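Local coordinates for Non-structural protein 2 (Human rotavirus C, PDB 2GU0) that probably binds single-stranded RNA, hydrolyses nucleoside and RNA triphosphates, unwinds helices without ATP, and builds viral factories with NSP5 as a homooctamer, at residues 37-40 / 41-44; 158-162 / 163-167; 208-211 / 212-215. All blocks are in the same frame, centred on the assembly; numbering follows the deposited sequence.

Interaction 1 of 3, residues 37-40 / 41-44; sequences KDQR and SNYY
Gln39 and Asn42 are the first and last residues of a type I beta turn, with Arg40 and Ser41 at its corners, and they meet both through backbone and through side chain. The turn bond is sound, with Asn42 N 2.8 Å from Gln39 O and the donor above the plane of that carbonyl. A second link runs between the amide ends, where Asn42 ND2 reaches Gln39 OE1 at 3.4 Å, a weak hydrogen bond.

Matching first torsions bring the amides together. In both residues CG lies anti to the carbonyl carbon and beside the backbone N, with chi1 -59° in Gln39 and -61° in Asn42. The bend at chi2 then turns the end of the glutamine toward Asn42 ND2. The two side chains cross obliquely, their amide planes 49° apart. Asn42 also packs its CB 3.5 Å from Gln39 O, beside the turn bond.

Arg40, bent at chi2 as well, carries its guanidinium away from the amide pair; its NE bonds to Val35 O, and Lys37 CA lies near the rim of one face of the group. This is a surface turn in the loop from helix 24-32 to strand 44-45. Two residues after Asn42 the chain enters that strand. From inside the turn a backbone bond reaches back along the loop, Arg40 N donating to Lys37 O, 3.1 Å away.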
ATOM      1  N   LYS A  37      10.942  -8.565  49.651  1.00 49.60           N
ATOM      2  CA  LYS A  37       9.724  -8.037  50.257  1.00 50.32           C
ATOM      3  C   LYS A  37       9.914  -6.643  50.856  1.00 49.99           C
ATOM      4  O   LYS A  37       9.130  -5.734  50.606  1.00 50.18           O
ATOM      5  CB  LYS A  37       9.220  -9.007  51.328  1.00 51.37           C
ATOM      6  CG  LYS A  37       7.724  -8.910  51.599  1.00 54.36           C
ATOM      7  CD  LYS A  37       6.927  -8.992  50.287  1.00 57.13           C
ATOM      8  CE  LYS A  37       5.415  -9.126  50.509  1.00 57.30           C
ATOM      9  NZ  LYS A  37       5.065 -10.466  51.074  1.00 56.61           N
ATOM     10  N   ASP A  38      10.968  -6.473  51.636  1.00 49.42           N
ATOM     11  CA  ASP A  38      11.254  -5.198  52.264  1.00 50.32           C
ATOM     12  C   ASP A  38      11.378  -4.025  51.284  1.00 49.80           C
ATOM     13  O   ASP A  38      11.479  -2.872  51.708  1.00 49.55           O
ATOM     14  CB  ASP A  38      12.539  -5.319  53.092  1.00 54.09           C
ATOM     15  CG  ASP A  38      13.327  -6.598  52.776  1.00 58.45           C
ATOM     16  OD1 ASP A  38      12.969  -7.691  53.294  1.00 57.76           O
ATOM     17  OD2 ASP A  38      14.302  -6.507  51.996  1.00 60.39           O
ATOM     18  N   GLN A  39      11.352  -4.303  49.982  1.00 48.32           N
ATOM     19  CA  GLN A  39      11.498  -3.243  48.983  1.00 47.28           C
ATOM     20  C   GLN A  39      10.297  -2.996  48.066  1.00 46.78           C
ATOM     21  O   GLN A  39      10.228  -1.961  47.395  1.00 47.13           O
ATOM     22  CB  GLN A  39      12.712  -3.530  48.100  1.00 48.40           C
ATOM     23  CG  GLN A  39      14.039  -3.644  48.834  1.00 51.92           C
ATOM     24  CD  GLN A  39      14.487  -2.340  49.470  1.00 53.31           C
ATOM     25  OE1 GLN A  39      14.702  -1.337  48.784  1.00 50.96           O
ATOM     26  NE2 GLN A  39      14.632  -2.352  50.793  1.00 54.46           N
ATOM     27  N   ARG A  40       9.360  -3.937  48.037  1.00 44.82           N
ATOM     28  CA  ARG A  40       8.181  -3.853  47.173  1.00 42.66           C
ATOM     29  C   ARG A  40       7.433  -2.510  47.144  1.00 39.88           C
ATOM     30  O   ARG A  40       6.825  -2.150  46.133  1.00 39.56           O
ATOM     31  CB  ARG A  40       7.195  -4.963  47.550  1.00 45.02           C
ATOM     32  CG  ARG A  40       7.806  -6.357  47.713  1.00 47.29           C
ATOM     33  CD  ARG A  40       8.247  -6.959  46.393  1.00 50.20           C
ATOM     34  NE  ARG A  40       8.666  -8.356  46.525  1.00 53.53           N
ATOM     35  CZ  ARG A  40       7.876  -9.348  46.940  1.00 55.00           C
ATOM     36  NH1 ARG A  40       6.614  -9.111  47.273  1.00 56.09           N
ATOM     37  NH2 ARG A  40       8.349 -10.584  47.015  1.00 55.47           N
ATOM     38  N   SER A  41       7.475  -1.766  48.239  1.00 36.80           N
ATOM     39  CA  SER A  41       6.773  -0.494  48.295  1.00 35.09           C
ATOM     40  C   SER A  41       7.596   0.712  47.840  1.00 33.76           C
ATOM     41  O   SER A  41       7.112   1.838  47.873  1.00 32.18           O
ATOM     42  CB  SER A  41       6.262  -0.257  49.707  1.00 34.51           C
ATOM     43  OG  SER A  41       7.353  -0.101  50.593  1.00 39.52           O
ATOM     44  N   ASN A  42       8.833   0.483  47.415  1.00 34.25           N
ATOM     45  CA  ASN A  42       9.680   1.577  46.943  1.00 34.70           C
ATOM     46  C   ASN A  42       9.723   1.650  45.419  1.00 33.64           C
ATOM     47  O   ASN A  42       9.552   0.640  44.733  1.00 33.38           O
ATOM     48  CB  ASN A  42      11.116   1.412  47.446  1.00 37.28           C
ATOM     49  CG  ASN A  42      11.224   1.423  48.967  1.00 39.89           C
ATOM     50  OD1 ASN A  42      10.704   2.318  49.643  1.00 41.20           O
ATOM     51  ND2 ASN A  42      11.924   0.434  49.508  1.00 40.44           N
ATOM     52  N   TYR A  43       9.941   2.846  44.884  1.00 32.13           N
ATOM     53  CA  TYR A  43      10.050   2.963  43.441  1.00 30.74           C
ATOM     54  C   TYR A  43      11.227   2.073  43.088  1.00 31.26           C
ATOM     55  O   TYR A  43      12.217   2.042  43.823  1.00 32.41           O
ATOM     56  CB  TYR A  43      10.342   4.399  43.016  1.00 28.33           C
ATOM     57  CG  TYR A  43       9.101   5.238  42.843  1.00 28.84           C
ATOM     58  CD1 TYR A  43       8.395   5.705  43.941  1.00 28.21           C
ATOM     59  CD2 TYR A  43       8.623   5.552  41.578  1.00 29.40           C
ATOM     60  CE1 TYR A  43       7.247   6.473  43.783  1.00 29.00           C
ATOM     61  CE2 TYR A  43       7.471   6.313  41.410  1.00 28.99           C
ATOM     62  CZ  TYR A  43       6.796   6.772  42.518  1.00 29.97           C
ATOM     63  OH  TYR A  43       5.681   7.559  42.361  1.00 33.09           O
ATOM     64  N   TYR A  44      11.127   1.358  41.973  1.00 29.84           N
ATOM     65  CA  TYR A  44      12.178   0.445  41.551  1.00 29.59           C
ATOM     66  C   TYR A  44      13.142   0.988  40.498  1.00 32.18           C
ATOM     67  O   TYR A  44      12.723   1.445  39.432  1.00 33.67           O
ATOM     68  CB  TYR A  44      11.555  -0.832  41.013  1.00 26.49           C
ATOM     69  CG  TYR A  44      12.570  -1.832  40.562  1.00 23.85           C
ATOM     70  CD1 TYR A  44      13.385  -2.468  41.488  1.00 23.96           C
ATOM     71  CD2 TYR A  44      12.726  -2.147  39.212  1.00 24.49           C
ATOM     72  CE1 TYR A  44      14.330  -3.398  41.099  1.00 24.23           C
ATOM     73  CE2 TYR A  44      13.676  -3.085  38.802  1.00 25.83           C
ATOM     74  CZ  TYR A  44      14.473  -3.705  39.764  1.00 26.15           C
ATOM     75  OH  TYR A  44      15.404  -4.644  39.421  1.00 26.43           O
TER

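Interaction 2 of 3, residues 158-162 / 163-167; sequences VYQDS and YFTIT
Asp161 OD1 is gripped by two backbone N-H groups, those of Tyr163 and Phe164, at the connection of an antiparallel beta hairpin formed by strands 157-160 and 164-170. Tyr163 N lies 2.6 Å from Asp161 OD1, nearly in line with the C-O bond. Phe164 N comes to Asp161 OD1 at 2.9 Å from the syn side, tilted out of the carboxylate plane; this bond makes an Asx turn. A chi1 of 59°, with CG between the backbone N and the carbonyl carbon, turns OD1 toward both N-H groups. Tyr159 OH donates to Asp161 OD2 at 2.6 Å, on the anti lone pair, and OD2 also lies at the edge of the Phe164 ring, whose plane is 83° from the carboxylate. Three donors thus fix the rotation of this buried acid.

Further along, a classic beta bulge sets two residues, Val158 and Tyr159, against the single Ile166, whose O takes Val158 N and, weakly, Tyr159 N. Tyr159 and Ile166 point to one face of the sheet, where helix 196-209 packs on Ile166 and Tyr205 stacks on the Tyr159 ring. On the face of Gln160 and Thr165 the two side chains run alongside each other. Gln160 OE1 bonds to Tyr44 OH of a neighbouring subunit, and Thr165 OG1 to Asn189 OD1. Gln160 NE2, with its partner in the amide plane, lies 3.2 Å from Thr165 OG1.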
ATOM      1  N   VAL A 158     -23.143  15.953  22.756  1.00 31.35           N
ATOM      2  CA  VAL A 158     -24.395  15.440  22.219  1.00 32.10           C
ATOM      3  C   VAL A 158     -25.596  16.358  22.455  1.00 32.05           C
ATOM      4  O   VAL A 158     -26.663  16.165  21.867  1.00 33.40           O
ATOM      5  CB  VAL A 158     -24.656  14.037  22.797  1.00 32.70           C
ATOM      6  CG1 VAL A 158     -25.981  13.492  22.307  1.00 34.55           C
ATOM      7  CG2 VAL A 158     -23.528  13.117  22.375  1.00 30.21           C
ATOM      8  N   TYR A 159     -25.415  17.366  23.302  1.00 31.72           N
ATOM      9  CA  TYR A 159     -26.471  18.338  23.599  1.00 30.10           C
ATOM     10  C   TYR A 159     -25.913  19.517  24.368  1.00 29.24           C
ATOM     11  O   TYR A 159     -25.026  19.372  25.210  1.00 29.68           O
ATOM     12  CB  TYR A 159     -27.585  17.713  24.436  1.00 31.08           C
ATOM     13  CG  TYR A 159     -28.597  18.727  24.948  1.00 31.96           C
ATOM     14  CD1 TYR A 159     -29.666  19.142  24.154  1.00 31.81           C
ATOM     15  CD2 TYR A 159     -28.470  19.287  26.222  1.00 31.06           C
ATOM     16  CE1 TYR A 159     -30.586  20.081  24.611  1.00 31.06           C
ATOM     17  CE2 TYR A 159     -29.379  20.230  26.686  1.00 32.10           C
ATOM     18  CZ  TYR A 159     -30.436  20.622  25.873  1.00 32.82           C
ATOM     19  OH  TYR A 159     -31.341  21.561  26.322  1.00 33.51           O
ATOM     20  N   GLN A 160     -26.445  20.694  24.089  1.00 27.99           N
ATOM     21  CA  GLN A 160     -25.993  21.873  24.790  1.00 26.65           C
ATOM     22  C   GLN A 160     -26.996  22.998  24.744  1.00 27.60           C
ATOM     23  O   GLN A 160     -27.289  23.518  23.682  1.00 30.70           O
ATOM     24  CB  GLN A 160     -24.680  22.383  24.209  1.00 23.97           C
ATOM     25  CG  GLN A 160     -24.131  23.592  24.965  1.00 24.42           C
ATOM     26  CD  GLN A 160     -22.781  24.077  24.448  1.00 23.23           C
ATOM     27  OE1 GLN A 160     -22.700  24.873  23.511  1.00 21.75           O
ATOM     28  NE2 GLN A 160     -21.713  23.586  25.057  1.00 23.07           N
ATOM     29  N   ASP A 161     -27.558  23.351  25.885  1.00 27.68           N
ATOM     30  CA  ASP A 161     -28.448  24.492  25.932  1.00 28.64           C
ATOM     31  C   ASP A 161     -27.613  25.506  26.721  1.00 29.48           C
ATOM     32  O   ASP A 161     -26.439  25.259  26.984  1.00 28.41           O
ATOM     33  CB  ASP A 161     -29.762  24.161  26.630  1.00 28.59           C
ATOM     34  CG  ASP A 161     -29.570  23.702  28.049  1.00 30.74           C
ATOM     35  OD1 ASP A 161     -28.813  24.367  28.793  1.00 30.64           O
ATOM     36  OD2 ASP A 161     -30.190  22.675  28.416  1.00 30.98           O
ATOM     37  N   SER A 162     -28.188  26.627  27.123  1.00 30.58           N
ATOM     38  CA  SER A 162     -27.388  27.633  27.814  1.00 32.38           C
ATOM     39  C   SER A 162     -26.823  27.284  29.184  1.00 32.67           C
ATOM     40  O   SER A 162     -25.877  27.927  29.638  1.00 34.01           O
ATOM     41  CB  SER A 162     -28.168  28.937  27.916  1.00 31.03           C
ATOM     42  OG  SER A 162     -29.373  28.718  28.607  1.00 36.05           O
ATOM     43  N   TYR A 163     -27.373  26.275  29.843  1.00 32.45           N
ATOM     44  CA  TYR A 163     -26.886  25.926  31.163  1.00 31.75           C
ATOM     45  C   TYR A 163     -26.162  24.610  31.241  1.00 32.04           C
ATOM     46  O   TYR A 163     -25.154  24.511  31.932  1.00 32.25           O
ATOM     47  CB  TYR A 163     -28.028  25.918  32.179  1.00 33.51           C
ATOM     48  CG  TYR A 163     -28.582  27.288  32.478  1.00 38.56           C
ATOM     49  CD1 TYR A 163     -29.817  27.697  31.949  1.00 39.27           C
ATOM     50  CD2 TYR A 163     -27.853  28.203  33.247  1.00 39.04           C
ATOM     51  CE1 TYR A 163     -30.310  28.985  32.173  1.00 39.26           C
ATOM     52  CE2 TYR A 163     -28.338  29.492  33.473  1.00 41.77           C
ATOM     53  CZ  TYR A 163     -29.567  29.873  32.929  1.00 41.07           C
ATOM     54  OH  TYR A 163     -30.033  31.152  33.120  1.00 44.56           O
ATOM     55  N   PHE A 164     -26.663  23.598  30.541  1.00 32.26           N
ATOM     56  CA  PHE A 164     -26.029  22.289  30.602  1.00 32.56           C
ATOM     57  C   PHE A 164     -25.366  21.844  29.314  1.00 33.00           C
ATOM     58  O   PHE A 164     -25.548  22.455  28.259  1.00 33.83           O
ATOM     59  CB  PHE A 164     -27.046  21.222  30.989  1.00 33.29           C
ATOM     60  CG  PHE A 164     -27.934  21.606  32.126  1.00 33.47           C
ATOM     61  CD1 PHE A 164     -29.078  22.363  31.900  1.00 33.02           C
ATOM     62  CD2 PHE A 164     -27.651  21.174  33.416  1.00 32.95           C
ATOM     63  CE1 PHE A 164     -29.934  22.684  32.938  1.00 33.39           C
ATOM     64  CE2 PHE A 164     -28.488  21.482  34.457  1.00 34.60           C
ATOM     65  CZ  PHE A 164     -29.645  22.245  34.221  1.00 36.00           C
ATOM     66  N   THR A 165     -24.614  20.753  29.415  1.00 30.71           N
ATOM     67  CA  THR A 165     -23.941  20.161  28.275  1.00 29.92           C
ATOM     68  C   THR A 165     -23.881  18.659  28.485  1.00 29.90           C
ATOM     69  O   THR A 165     -23.497  18.198  29.553  1.00 31.24           O
ATOM     70  CB  THR A 165     -22.510  20.695  28.129  1.00 30.49           C
ATOM     71  OG1 THR A 165     -22.551  22.090  27.810  1.00 32.27           O
ATOM     72  CG2 THR A 165     -21.785  19.965  27.017  1.00 31.48           C
ATOM     73  N   ILE A 166     -24.276  17.885  27.483  1.00 29.33           N
ATOM     74  CA  ILE A 166     -24.209  16.433  27.606  1.00 28.18           C
ATOM     75  C   ILE A 166     -23.084  15.920  26.710  1.00 27.82           C
ATOM     76  O   ILE A 166     -23.050  16.212  25.525  1.00 28.11           O
ATOM     77  CB  ILE A 166     -25.533  15.756  27.187  1.00 27.92           C
ATOM     78  CG1 ILE A 166     -26.680  16.251  28.053  1.00 26.71           C
ATOM     79  CG2 ILE A 166     -25.425  14.254  27.365  1.00 27.97           C
ATOM     80  CD1 ILE A 166     -27.989  15.570  27.736  1.00 28.94           C
ATOM     81  N   THR A 167     -22.154  15.167  27.278  1.00 28.23           N
ATOM     82  CA  THR A 167     -21.037  14.629  26.507  1.00 28.13           C
ATOM     83  C   THR A 167     -21.016  13.115  26.575  1.00 29.27           C
ATOM     84  O   THR A 167     -21.336  12.536  27.606  1.00 29.98           O
ATOM     85  CB  THR A 167     -19.713  15.152  27.039  1.00 27.91           C
ATOM     86  OG1 THR A 167     -19.708  15.039  28.464  1.00 26.75           O
ATOM     87  CG2 THR A 167     -19.512  16.612  26.632  1.00 28.41           C
TER

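Interaction 3 of 3, residues 208-211 / 212-215; sequences YNFN and KFAA
Phe210 and Phe213 close a type I beta turn that carries the chain from helix 196-209 into strand 213-216, an outer strand of the sheet in the HIT-like C-terminal half. Among polar interactions across the turn, one backbone bond does the closing: Phe213 N is 3.0 Å from Phe210 O, approaching from above the carbonyl plane. Phe210 is also the first residue to leave helical geometry, so the turn follows directly on the helix end.

The aromatic interaction is a T-shaped pair. The edge of Phe210 is directed at the face of Phe213, with ring centroids 5.9 Å apart and planes at 74°. With Phe210 CG anti to its carbonyl carbon (chi1 -58°), the ring edge, at CD2, lies over one face of Phe213, toward its rim. Tyr184 meets both phenylalanines edge-to-face, and Leu225 of strand 222-227 touches them too, binding the turn to the sheet.

Polar side chains at the two central positions serve the assembly. Asn211 ND2 donates to Tyr208 O of a neighbouring subunit, and Asn211 ND2 of that subunit donates to Tyr208 O here, while the extended Lys212 chain reaches Asn209 OD1 of that subunit weakly. The turn lies within the predicted RNA-binding region.

Apolar contact completes the junction at the root of the first ring, where Phe210 CB rests 3.7 Å from Phe213 CD1.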
ATOM      1  N   TYR A 208     -37.062  12.180  27.160  1.00 38.55           N
ATOM      2  CA  TYR A 208     -37.374  11.764  25.802  1.00 39.85           C
ATOM      3  C   TYR A 208     -36.141  11.321  24.987  1.00 40.10           C
ATOM      4  O   TYR A 208     -36.222  10.372  24.205  1.00 40.77           O
ATOM      5  CB  TYR A 208     -38.120  12.893  25.079  1.00 39.43           C
ATOM      6  CG  TYR A 208     -38.477  12.565  23.654  1.00 40.29           C
ATOM      7  CD1 TYR A 208     -39.530  11.702  23.356  1.00 40.96           C
ATOM      8  CD2 TYR A 208     -37.732  13.083  22.601  1.00 40.89           C
ATOM      9  CE1 TYR A 208     -39.829  11.361  22.036  1.00 42.59           C
ATOM     10  CE2 TYR A 208     -38.020  12.751  21.285  1.00 42.32           C
ATOM     11  CZ  TYR A 208     -39.065  11.889  21.005  1.00 43.24           C
ATOM     12  OH  TYR A 208     -39.327  11.554  19.695  1.00 45.20           O
ATOM     13  N   ASN A 209     -35.002  11.983  25.186  1.00 40.13           N
ATOM     14  CA  ASN A 209     -33.772  11.649  24.448  1.00 39.78           C
ATOM     15  C   ASN A 209     -32.882  10.553  25.044  1.00 39.58           C
ATOM     16  O   ASN A 209     -32.026  10.007  24.350  1.00 40.09           O
ATOM     17  CB  ASN A 209     -32.935  12.908  24.246  1.00 36.53           C
ATOM     18  CG  ASN A 209     -33.518  13.816  23.204  1.00 36.68           C
ATOM     19  OD1 ASN A 209     -33.347  13.583  22.003  1.00 36.13           O
ATOM     20  ND2 ASN A 209     -34.240  14.851  23.647  1.00 33.29           N
ATOM     21  N   PHE A 210     -33.067  10.252  26.326  1.00 38.23           N
ATOM     22  CA  PHE A 210     -32.289   9.225  27.011  1.00 36.69           C
ATOM     23  C   PHE A 210     -33.237   8.504  27.955  1.00 37.85           C
ATOM     24  O   PHE A 210     -32.983   8.437  29.156  1.00 36.43           O
ATOM     25  CB  PHE A 210     -31.164   9.851  27.839  1.00 34.41           C
ATOM     26  CG  PHE A 210     -30.202  10.688  27.045  1.00 32.83           C
ATOM     27  CD1 PHE A 210     -30.567  11.953  26.592  1.00 30.38           C
ATOM     28  CD2 PHE A 210     -28.934  10.205  26.736  1.00 31.96           C
ATOM     29  CE1 PHE A 210     -29.688  12.725  25.842  1.00 27.90           C
ATOM     30  CE2 PHE A 210     -28.047  10.971  25.985  1.00 32.13           C
ATOM     31  CZ  PHE A 210     -28.427  12.236  25.537  1.00 29.35           C
ATOM     32  N   ASN A 211     -34.326   7.961  27.418  1.00 39.15           N
ATOM     33  CA  ASN A 211     -35.309   7.294  28.259  1.00 39.60           C
ATOM     34  C   ASN A 211     -34.782   6.058  28.968  1.00 39.41           C
ATOM     35  O   ASN A 211     -35.273   5.707  30.036  1.00 39.53           O
ATOM     36  CB  ASN A 211     -36.579   6.954  27.455  1.00 41.30           C
ATOM     37  CG  ASN A 211     -36.482   5.634  26.710  1.00 42.23           C
ATOM     38  OD1 ASN A 211     -35.804   5.527  25.687  1.00 42.83           O
ATOM     39  ND2 ASN A 211     -37.170   4.617  27.224  1.00 42.03           N
ATOM     40  N   LYS A 212     -33.781   5.403  28.392  1.00 40.07           N
ATOM     41  CA  LYS A 212     -33.201   4.205  29.005  1.00 40.11           C
ATOM     42  C   LYS A 212     -32.264   4.539  30.173  1.00 39.40           C
ATOM     43  O   LYS A 212     -31.835   3.649  30.917  1.00 41.71           O
ATOM     44  CB  LYS A 212     -32.416   3.400  27.963  1.00 40.38           C
ATOM     45  CG  LYS A 212     -33.257   2.621  26.974  1.00 41.78           C
ATOM     46  CD  LYS A 212     -32.352   1.863  26.014  1.00 44.29           C
ATOM     47  CE  LYS A 212     -33.128   0.875  25.141  1.00 46.49           C
ATOM     48  NZ  LYS A 212     -32.256   0.187  24.120  1.00 46.46           N
ATOM     49  N   PHE A 213     -31.962   5.820  30.342  1.00 36.98           N
ATOM     50  CA  PHE A 213     -31.040   6.252  31.384  1.00 33.69           C
ATOM     51  C   PHE A 213     -31.623   6.998  32.567  1.00 32.24           C
ATOM     52  O   PHE A 213     -32.753   7.464  32.544  1.00 33.39           O
ATOM     53  CB  PHE A 213     -29.954   7.131  30.777  1.00 30.98           C
ATOM     54  CG  PHE A 213     -29.276   6.529  29.597  1.00 26.62           C
ATOM     55  CD1 PHE A 213     -29.936   6.419  28.388  1.00 23.15           C
ATOM     56  CD2 PHE A 213     -27.961   6.106  29.682  1.00 25.61           C
ATOM     57  CE1 PHE A 213     -29.300   5.909  27.287  1.00 21.33           C
ATOM     58  CE2 PHE A 213     -27.318   5.590  28.574  1.00 25.07           C
ATOM     59  CZ  PHE A 213     -27.995   5.493  27.372  1.00 22.22           C
ATOM     60  N   ALA A 214     -30.807   7.113  33.604  1.00 31.24           N
ATOM     61  CA  ALA A 214     -31.171   7.821  34.820  1.00 31.26           C
ATOM     62  C   ALA A 214     -29.973   8.691  35.174  1.00 30.70           C
ATOM     63  O   ALA A 214     -28.849   8.207  35.256  1.00 30.34           O
ATOM     64  CB  ALA A 214     -31.457   6.837  35.944  1.00 30.65           C
ATOM     65  N   ALA A 215     -30.216   9.978  35.358  1.00 30.70           N
ATOM     66  CA  ALA A 215     -29.156  10.904  35.695  1.00 30.35           C
ATOM     67  C   ALA A 215     -28.925  10.846  37.191  1.00 32.06           C
ATOM     68  O   ALA A 215     -29.819  11.178  37.976  1.00 30.75           O
ATOM     69  CB  ALA A 215     -29.547  12.297  35.281  1.00 29.15           C
TER

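Overall arrangement
Interaction 1 is a surface turn in the N-terminal part of the chain, held by backbone and amide groups, whereas interaction 2 is buried and interaction 3 partly so. These latter two serve one sheet of the C-terminal part, with centres about 14 Å apart, and they touch: Ile166 CD1 lies 3.8 Å from Phe210 CE1. Carboxylate and strand bonds dominate interaction 2, aromatic rings interaction 3. Interactions 1 and 2 sit about 47 Å apart, centre to centre, within a chain, on opposite sides of its centre. In the octamer, however, the strand that follows the turn of interaction 1 in one subunit meets the hairpin of interaction 2 in another.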